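Long-range contacts in hypothetical protein (Neisseria meningitidis Z2491, PDB 2F46), which is a putative phosphatase, probably hydrolysing phosphate esters on a scaffold related to nonclassical, eukaryotic-like phosphatases: residues 22-27 and 103-108; 42-47 and 72-77; 89-94 and 116-121. One frame throughout, in Å; residues are numbered along the deposited sequence. Where two conformers were deposited one is given.

How the contacts relate
One sheet and the helices packed on it organise all three contacts. Contacts 1 and 2 have centres about 9 Å apart and merge into a single run of parallel strands, since strand 105-108 lies beside strand 45-48 and L106 N donates to T45 O at 2.8 Å in a probable hydrogen bond. Contact 3 lies in the helical layer on one face of that sheet, its centre about 13 Å from that of contact 1 and about 18 Å from that of contact 2. F94 joins the layers: its CE1 lies 3.9 Å from A107 CB and 4.1 Å from I47 CD1. The loop between strand 105-108 and helix 113-125 probably corresponds to the phosphate-binding loop of cysteine-dependent phosphatases.

Contact 1: residues 22-27 and 103-108; sequences EHLYIS and YPVLAY. Unlike the reference sequence in segment 103-108: Y103 (reference Ser).
H23 and Y103 lay their rings flat on one another just ahead of two parallel strands, an offset stack with centroids 3.9 Å apart and planes only 1° from parallel. H23 (chi1 -63°) and Y103 (chi1 -54°) both hold CG anti to the carbonyl carbon, beside the backbone N, and the rings come to lie face against face. H23 CB adds a CH-pi contact over the tyrosine face, and CG of the preceding E22 lies over the opposite face of the imidazole. Beyond the stack, backbone hydrogen bonds join the strands: V105 N donates to H23 O at 2.8 Å, Y25 N to V105 O and A107 N to Y25 O follow, while the last, from S27 N to A107 O, is weak. On one face L24 CD1 meets V105 CG1 at 3.9 Å, the two side chains crossing obliquely. On the other, Y25 lies alongside P104, whose CB sits at the edge of the phenol ring, 3.9 Å from CE1; L106 CD1 packs against Y25 CB at 3.7 Å. These are inner parallel strands of the mixed sheet of an alpha/beta fold, and 105-108 leads into the loop that probably holds the phosphate-binding site. Strand 18-21 flanks 24-27 on its far edge, and strand 45-48 does so for 105-108. Helix 113-125 covers L24, I26 and A107, whereas Y108, on the opposite face, reaches F61 and I64 of helix 61-68.

Contact 2: residues 42-47 and 72-77; sequences GIKTII and GVTGFH. Unlike the reference sequence in segment 42-47: I46 (reference Val).
The carbonyl oxygen of K44 is gripped by two consecutive amides of the neighbouring segment, just before the two strands begin to pair. G75 N reaches K44 O at 3.0 Å in the carbonyl plane, whereas T74 N comes in at 2.9 Å from 37° above that plane. The same lysine spans the gap a second time: its chain bends at chi2 (-63°), folding back so that NZ meets a lone pair of G72 O at 3.2 Å. From here the strands run in register, I46 N donating to G75 O and H77 N to I46 O, each at 2.9 Å.

The apolar packing is carried by V73, I46 and F76. V73 CG1, anti to its backbone N, lies over one face of the F76 ring, offset toward the rim, and also touches I46 CG1 at 3.6 Å in the isoleucine conformer described, one of two; these two side chains cross at about a right angle. I46 CB approaches F76 CD2 to 3.8 Å. On the other face of the sheet T45 CG2 sits at the edge of the H77 imidazole, 3.8 Å from CD2, while T45 OG1 hydrogen-bonds to E102 O, outside the two segments.

Helix 61-68 covers I46 and F76, through F61 among others, and helix 88-99 covers I47 and H77 from the opposite side. Strands 45-48 and 75-78, joined through helix 61-68, form a beta-alpha-beta crossover, the repeating element of parallel alpha/beta folds, which here brings 75-78 to an edge of the sheet.

Contact 3: residues 89-94 and 116-121; sequences HDVETF and SLLWGF
F94 turns CG anti to its backbone N (chi1 -171°) and L118 turns CG anti to its carbonyl carbon (chi1 -69°), and the two side chains thereby meet where their helices cross. L118 CB sits over the face of the phenyl ring, 3.9 Å from its centroid, a CH-pi contact. Its CD1 continues along the ring to F94 CD1, while the other branch, CD2, presses against the backbone of helix 88-99, 3.7 Å from D90 O. V91 is the second point of close packing: CG2 touches F121 CB at 3.6 Å, with the side chains at about a right angle.

No hydrogen bond passes directly between residues 89-94 and 116-121. A water at the edge of the F94 ring instead donates to V91 O and to L118 O, at 2.8 Å each, spending both protons on buried carbonyls. E92, also paired with R95, makes a salt bridge to R122 further along helix 113-125.

The axes of residues 89-94 and 116-121 cross at -92°, 8.7 Å apart, in the helical layer over one face of an alpha/beta sheet. Helix 113-125 follows the loop after strand 105-108, probably as the helix behind the signature loop does in cysteine-dependent phosphatases.

Contact 1: residues 22-27 and 103-108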
# COMPACT_ATOMS: atom_id res chain seq x y z
N GLU A 22 -4.45 2.76 11.27
CA GLU A 22 -5.58 2.06 11.94
C GLU A 22 -6.26 0.95 11.11
O GLU A 22 -6.57 -0.14 11.63
CB GLU A 22 -6.62 3.12 12.36
CG GLU A 22 -7.90 2.56 13.00
CD GLU A 22 -8.92 3.64 13.39
OE1 GLU A 22 -8.79 4.82 12.97
OE2 GLU A 22 -9.88 3.28 14.12
N HIS A 23 -6.50 1.24 9.85
CA HIS A 23 -7.21 0.29 8.99
C HIS A 23 -6.39 -0.18 7.80
O HIS A 23 -6.94 -0.73 6.86
CB HIS A 23 -8.49 0.93 8.48
CG HIS A 23 -9.45 1.29 9.57
ND1 HIS A 23 -9.87 0.37 10.50
CD2 HIS A 23 -10.07 2.45 9.87
CE1 HIS A 23 -10.71 0.95 11.34
NE2 HIS A 23 -10.85 2.21 10.98
N LEU A 24 -5.08 0.00 7.87
CA LEU A 24 -4.21 -0.17 6.70
C LEU A 24 -2.93 -0.97 7.01
O LEU A 24 -2.11 -0.54 7.83
CB LEU A 24 -3.82 1.19 6.19
CG LEU A 24 -2.90 1.19 4.95
CD1 LEU A 24 -3.58 0.52 3.75
CD2 LEU A 24 -2.44 2.59 4.56
N TYR A 25 -2.79 -2.11 6.38
CA TYR A 25 -1.54 -2.90 6.32
C TYR A 25 -0.87 -2.65 4.98
O TYR A 25 -1.55 -2.36 3.97
CB TYR A 25 -1.84 -4.37 6.39
CG TYR A 25 -2.40 -4.87 7.70
CD1 TYR A 25 -3.73 -4.72 8.01
CD2 TYR A 25 -1.57 -5.46 8.64
CE1 TYR A 25 -4.25 -5.16 9.22
CE2 TYR A 25 -2.08 -5.92 9.86
CZ TYR A 25 -3.41 -5.76 10.13
OH TYR A 25 -3.96 -6.21 11.32
N ILE A 26 0.46 -2.71 4.97
CA ILE A 26 1.21 -2.68 3.71
C ILE A 26 2.08 -3.94 3.60
O ILE A 26 2.29 -4.68 4.57
CB ILE A 26 2.06 -1.43 3.57
CG1 ILE A 26 3.17 -1.36 4.64
CG2 ILE A 26 1.17 -0.21 3.54
CD1 ILE A 26 4.11 -0.24 4.46
N SER A 27 2.54 -4.23 2.41
CA SER A 27 3.37 -5.41 2.17
C SER A 27 4.16 -5.25 0.88
O SER A 27 3.74 -4.51 -0.04
CB SER A 27 2.47 -6.63 2.03
OG SER A 27 3.13 -7.81 1.62
N TYR A 103 -12.84 -2.47 5.89
CA TYR A 103 -11.59 -2.61 6.64
C TYR A 103 -11.39 -4.00 7.22
O TYR A 103 -12.34 -4.70 7.51
CB TYR A 103 -11.57 -1.59 7.79
CG TYR A 103 -11.79 -0.16 7.37
CD1 TYR A 103 -11.12 0.40 6.28
CD2 TYR A 103 -12.61 0.68 8.10
CE1 TYR A 103 -11.30 1.69 5.92
CE2 TYR A 103 -12.79 2.00 7.74
CZ TYR A 103 -12.14 2.48 6.63
OH TYR A 103 -12.32 3.80 6.29
N PRO A 104 -10.13 -4.41 7.43
CA PRO A 104 -8.92 -3.69 7.08
C PRO A 104 -8.54 -3.78 5.60
O PRO A 104 -8.94 -4.73 4.92
CB PRO A 104 -7.83 -4.38 7.95
CG PRO A 104 -8.35 -5.65 8.34
CD PRO A 104 -9.84 -5.64 8.17
N VAL A 105 -7.71 -2.81 5.19
CA VAL A 105 -7.17 -2.72 3.83
C VAL A 105 -5.73 -3.22 3.87
O VAL A 105 -5.01 -2.92 4.82
CB VAL A 105 -7.18 -1.27 3.30
CG1 VAL A 105 -6.60 -1.23 1.91
CG2 VAL A 105 -8.61 -0.67 3.30
N LEU A 106 -5.31 -3.98 2.86
CA LEU A 106 -3.90 -4.30 2.63
C LEU A 106 -3.51 -3.69 1.28
O LEU A 106 -4.09 -4.06 0.24
CB LEU A 106 -3.69 -5.81 2.57
CG LEU A 106 -2.31 -6.33 2.19
CD1 LEU A 106 -1.22 -5.77 2.98
CD2 LEU A 106 -2.34 -7.86 2.31
N ALA A 107 -2.52 -2.82 1.31
CA ALA A 107 -1.93 -2.27 0.08
C ALA A 107 -0.56 -2.86 -0.15
O ALA A 107 0.21 -3.05 0.79
CB ALA A 107 -1.86 -0.76 0.14
N TYR A 108 -0.24 -3.17 -1.40
CA TYR A 108 1.09 -3.71 -1.70
C TYR A 108 1.70 -3.13 -3.00
O TYR A 108 0.97 -2.61 -3.86
CB TYR A 108 1.12 -5.24 -1.82
CG TYR A 108 0.51 -5.83 -3.08
CD1 TYR A 108 -0.83 -6.10 -3.17
CD2 TYR A 108 1.30 -6.16 -4.18
CE1 TYR A 108 -1.40 -6.70 -4.28
CE2 TYR A 108 0.75 -6.76 -5.29
CZ TYR A 108 -0.61 -7.01 -5.37
OH TYR A 108 -1.13 -7.58 -6.50

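Contact 2: residues 42-47 and 72-77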
# COMPACT_ATOMS: atom_id res chain seq x y z
N GLY A 42 -7.91 -11.17 8.39
CA GLY A 42 -9.26 -10.77 8.04
C GLY A 42 -9.30 -9.57 7.09
O GLY A 42 -10.22 -8.75 7.12
N ILE A 43 -8.29 -9.49 6.23
CA ILE A 43 -8.23 -8.45 5.21
C ILE A 43 -9.51 -8.47 4.37
O ILE A 43 -9.88 -9.52 3.89
CB ILE A 43 -6.98 -8.62 4.30
CG1 ILE A 43 -5.66 -8.56 5.10
CG2 ILE A 43 -6.99 -7.57 3.17
CD1 ILE A 43 -5.46 -7.41 5.92
N LYS A 44 -10.13 -7.33 4.19
CA LYS A 44 -11.33 -7.25 3.36
C LYS A 44 -11.11 -6.52 2.04
O LYS A 44 -11.92 -6.69 1.14
CB LYS A 44 -12.44 -6.59 4.16
CG LYS A 44 -12.96 -7.46 5.32
CD LYS A 44 -13.59 -8.72 4.79
CE LYS A 44 -14.26 -9.57 5.82
NZ LYS A 44 -14.61 -10.86 5.12
N THR A 45 -10.07 -5.71 1.94
CA THR A 45 -9.80 -4.94 0.72
C THR A 45 -8.32 -4.99 0.40
O THR A 45 -7.48 -4.83 1.28
CB THR A 45 -10.19 -3.48 0.89
OG1 THR A 45 -11.54 -3.41 1.35
CG2 THR A 45 -10.03 -2.68 -0.40
N ILE A 46 -8.01 -5.24 -0.88
CA ILE A 46 -6.65 -5.28 -1.42
C ILE A 46 -6.51 -4.14 -2.40
O ILE A 46 -7.33 -4.01 -3.32
CB ILE A 46 -6.37 -6.60 -2.17
CG1 ILE A 46 -6.19 -7.75 -1.17
CG2 ILE A 46 -5.16 -6.49 -3.13
CD1 ILE A 46 -4.85 -7.80 -0.48
N ILE A 47 -5.46 -3.34 -2.22
CA ILE A 47 -5.04 -2.31 -3.17
C ILE A 47 -3.64 -2.68 -3.69
O ILE A 47 -2.70 -2.89 -2.90
CB ILE A 47 -4.96 -0.90 -2.58
CG1 ILE A 47 -6.33 -0.48 -2.04
CG2 ILE A 47 -4.54 0.09 -3.65
CD1 ILE A 47 -6.37 0.80 -1.22
N GLY A 72 -11.16 -14.44 1.74
CA GLY A 72 -12.10 -13.61 2.45
C GLY A 72 -12.08 -12.15 2.03
O GLY A 72 -12.80 -11.33 2.57
N VAL A 73 -11.23 -11.82 1.06
CA VAL A 73 -11.09 -10.45 0.60
C VAL A 73 -12.22 -10.17 -0.37
O VAL A 73 -12.44 -10.98 -1.27
CB VAL A 73 -9.74 -10.26 -0.11
CG1 VAL A 73 -9.59 -8.82 -0.56
CG2 VAL A 73 -8.58 -10.63 0.77
N THR A 74 -12.91 -9.05 -0.19
CA THR A 74 -14.12 -8.73 -0.96
C THR A 74 -13.96 -7.55 -1.90
O THR A 74 -14.70 -7.44 -2.87
CB THR A 74 -15.34 -8.46 -0.07
OG1 THR A 74 -15.07 -7.37 0.84
CG2 THR A 74 -15.70 -9.71 0.70
N GLY A 75 -13.00 -6.68 -1.65
CA GLY A 75 -12.74 -5.55 -2.51
C GLY A 75 -11.34 -5.60 -3.03
O GLY A 75 -10.42 -5.90 -2.31
N PHE A 76 -11.18 -5.25 -4.31
CA PHE A 76 -9.89 -5.29 -5.00
C PHE A 76 -9.75 -4.08 -5.89
O PHE A 76 -10.64 -3.80 -6.70
CB PHE A 76 -9.80 -6.53 -5.89
CG PHE A 76 -9.77 -7.83 -5.12
CD1 PHE A 76 -10.96 -8.49 -4.80
CD2 PHE A 76 -8.58 -8.39 -4.75
CE1 PHE A 76 -10.91 -9.70 -4.07
CE2 PHE A 76 -8.56 -9.58 -4.04
CZ PHE A 76 -9.72 -10.21 -3.73
N HIS A 77 -8.63 -3.39 -5.78
CA HIS A 77 -8.38 -2.20 -6.58
C HIS A 77 -6.98 -2.25 -7.12
O HIS A 77 -6.03 -2.35 -6.36
CB HIS A 77 -8.57 -0.92 -5.76
CG HIS A 77 -9.90 -0.82 -5.12
ND1 HIS A 77 -11.05 -0.57 -5.83
CD2 HIS A 77 -10.29 -1.01 -3.84
CE1 HIS A 77 -12.08 -0.55 -5.01
NE2 HIS A 77 -11.66 -0.83 -3.79

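Contact 3: residues 89-94 and 116-121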
# COMPACT_ATOMS: atom_id res chain seq x y z
N HIS A 89 -3.13 13.54 -7.81
CA HIS A 89 -4.29 12.71 -8.22
C HIS A 89 -4.16 11.30 -7.61
O HIS A 89 -5.13 10.76 -7.08
CB HIS A 89 -4.58 12.72 -9.75
CG HIS A 89 -3.67 11.91 -10.63
ND1 HIS A 89 -2.59 12.47 -11.27
CD2 HIS A 89 -3.79 10.66 -11.13
CE1 HIS A 89 -2.02 11.57 -12.04
NE2 HIS A 89 -2.72 10.46 -11.99
N ASP A 90 -2.95 10.75 -7.63
CA ASP A 90 -2.71 9.41 -7.04
C ASP A 90 -2.93 9.38 -5.53
O ASP A 90 -3.54 8.45 -4.98
CB ASP A 90 -1.30 8.96 -7.40
CG ASP A 90 -1.04 8.98 -8.89
OD1 ASP A 90 -1.77 8.32 -9.65
OD2 ASP A 90 -0.09 9.68 -9.28
N VAL A 91 -2.40 10.38 -4.84
CA VAL A 91 -2.52 10.45 -3.41
C VAL A 91 -3.99 10.50 -2.96
O VAL A 91 -4.43 9.79 -2.05
CB VAL A 91 -1.76 11.71 -2.87
CG1 VAL A 91 -1.99 11.90 -1.40
CG2 VAL A 91 -0.24 11.53 -3.19
N GLU A 92 -4.77 11.38 -3.58
CA GLU A 92 -6.17 11.47 -3.17
C GLU A 92 -6.98 10.25 -3.65
O GLU A 92 -7.90 9.84 -2.96
CB GLU A 92 -6.77 12.80 -3.60
CG GLU A 92 -6.11 13.97 -2.93
CD GLU A 92 -6.23 13.94 -1.44
OE1 GLU A 92 -7.36 13.89 -0.95
OE2 GLU A 92 -5.22 13.94 -0.74
N THR A 93 -6.64 9.64 -4.78
CA THR A 93 -7.30 8.37 -5.16
C THR A 93 -7.05 7.27 -4.10
O THR A 93 -7.98 6.57 -3.70
CB THR A 93 -6.88 7.90 -6.52
OG1 THR A 93 -7.45 8.76 -7.54
CG2 THR A 93 -7.32 6.47 -6.80
N PHE A 94 -5.83 7.18 -3.58
CA PHE A 94 -5.56 6.19 -2.52
C PHE A 94 -6.37 6.49 -1.28
O PHE A 94 -6.99 5.63 -0.69
CB PHE A 94 -4.05 6.22 -2.26
CG PHE A 94 -3.53 5.11 -1.35
CD1 PHE A 94 -3.37 3.83 -1.81
CD2 PHE A 94 -3.16 5.43 -0.04
CE1 PHE A 94 -2.84 2.85 -0.97
CE2 PHE A 94 -2.63 4.45 0.79
CZ PHE A 94 -2.50 3.17 0.33
N SER A 116 3.36 3.29 1.00
CA SER A 116 3.76 4.12 2.11
C SER A 116 3.88 5.58 1.68
O SER A 116 3.59 6.50 2.45
CB SER A 116 5.06 3.59 2.72
OG SER A 116 4.92 2.26 3.18
N LEU A 117 4.31 5.82 0.45
CA LEU A 117 4.36 7.19 -0.06
C LEU A 117 2.97 7.77 -0.32
O LEU A 117 2.71 8.96 -0.03
CB LEU A 117 5.15 7.24 -1.34
CG LEU A 117 6.65 7.16 -1.21
CD1 LEU A 117 7.28 7.02 -2.55
CD2 LEU A 117 7.20 8.40 -0.56
N LEU A 118 2.06 7.00 -0.89
CA LEU A 118 0.72 7.50 -1.11
C LEU A 118 0.08 7.90 0.23
O LEU A 118 -0.56 8.97 0.33
CB LEU A 118 -0.13 6.46 -1.84
CG LEU A 118 0.31 6.24 -3.30
CD1 LEU A 118 -0.31 4.97 -3.82
CD2 LEU A 118 -0.07 7.42 -4.20
N TRP A 119 0.25 7.06 1.25
CA TRP A 119 -0.19 7.33 2.62
C TRP A 119 0.52 8.56 3.14
O TRP A 119 -0.10 9.53 3.61
CB TRP A 119 0.09 6.12 3.51
CG TRP A 119 -0.19 6.30 4.93
CD1 TRP A 119 -1.38 6.08 5.55
CD2 TRP A 119 0.73 6.68 5.93
NE1 TRP A 119 -1.26 6.38 6.90
CE2 TRP A 119 0.03 6.73 7.15
CE3 TRP A 119 2.09 7.01 5.90
CZ2 TRP A 119 0.65 7.07 8.34
CZ3 TRP A 119 2.71 7.33 7.10
CH2 TRP A 119 1.98 7.39 8.29
N GLY A 120 1.83 8.57 2.99
CA GLY A 120 2.67 9.61 3.62
C GLY A 120 2.49 10.99 3.03
O GLY A 120 2.51 11.97 3.76
N PHE A 121 2.32 11.13 1.73
CA PHE A 121 2.05 12.44 1.11
C PHE A 121 0.75 13.06 1.66
O PHE A 121 0.64 14.30 1.81
CB PHE A 121 1.94 12.31 -0.41
CG PHE A 121 3.25 12.18 -1.10
CD1 PHE A 121 4.27 13.04 -0.85
CD2 PHE A 121 3.45 11.17 -2.05
CE1 PHE A 121 5.47 12.90 -1.53
CE2 PHE A 121 4.64 11.05 -2.72
CZ PHE A 121 5.63 11.86 -2.46
O HOH W 1 -3.36 8.97 0.46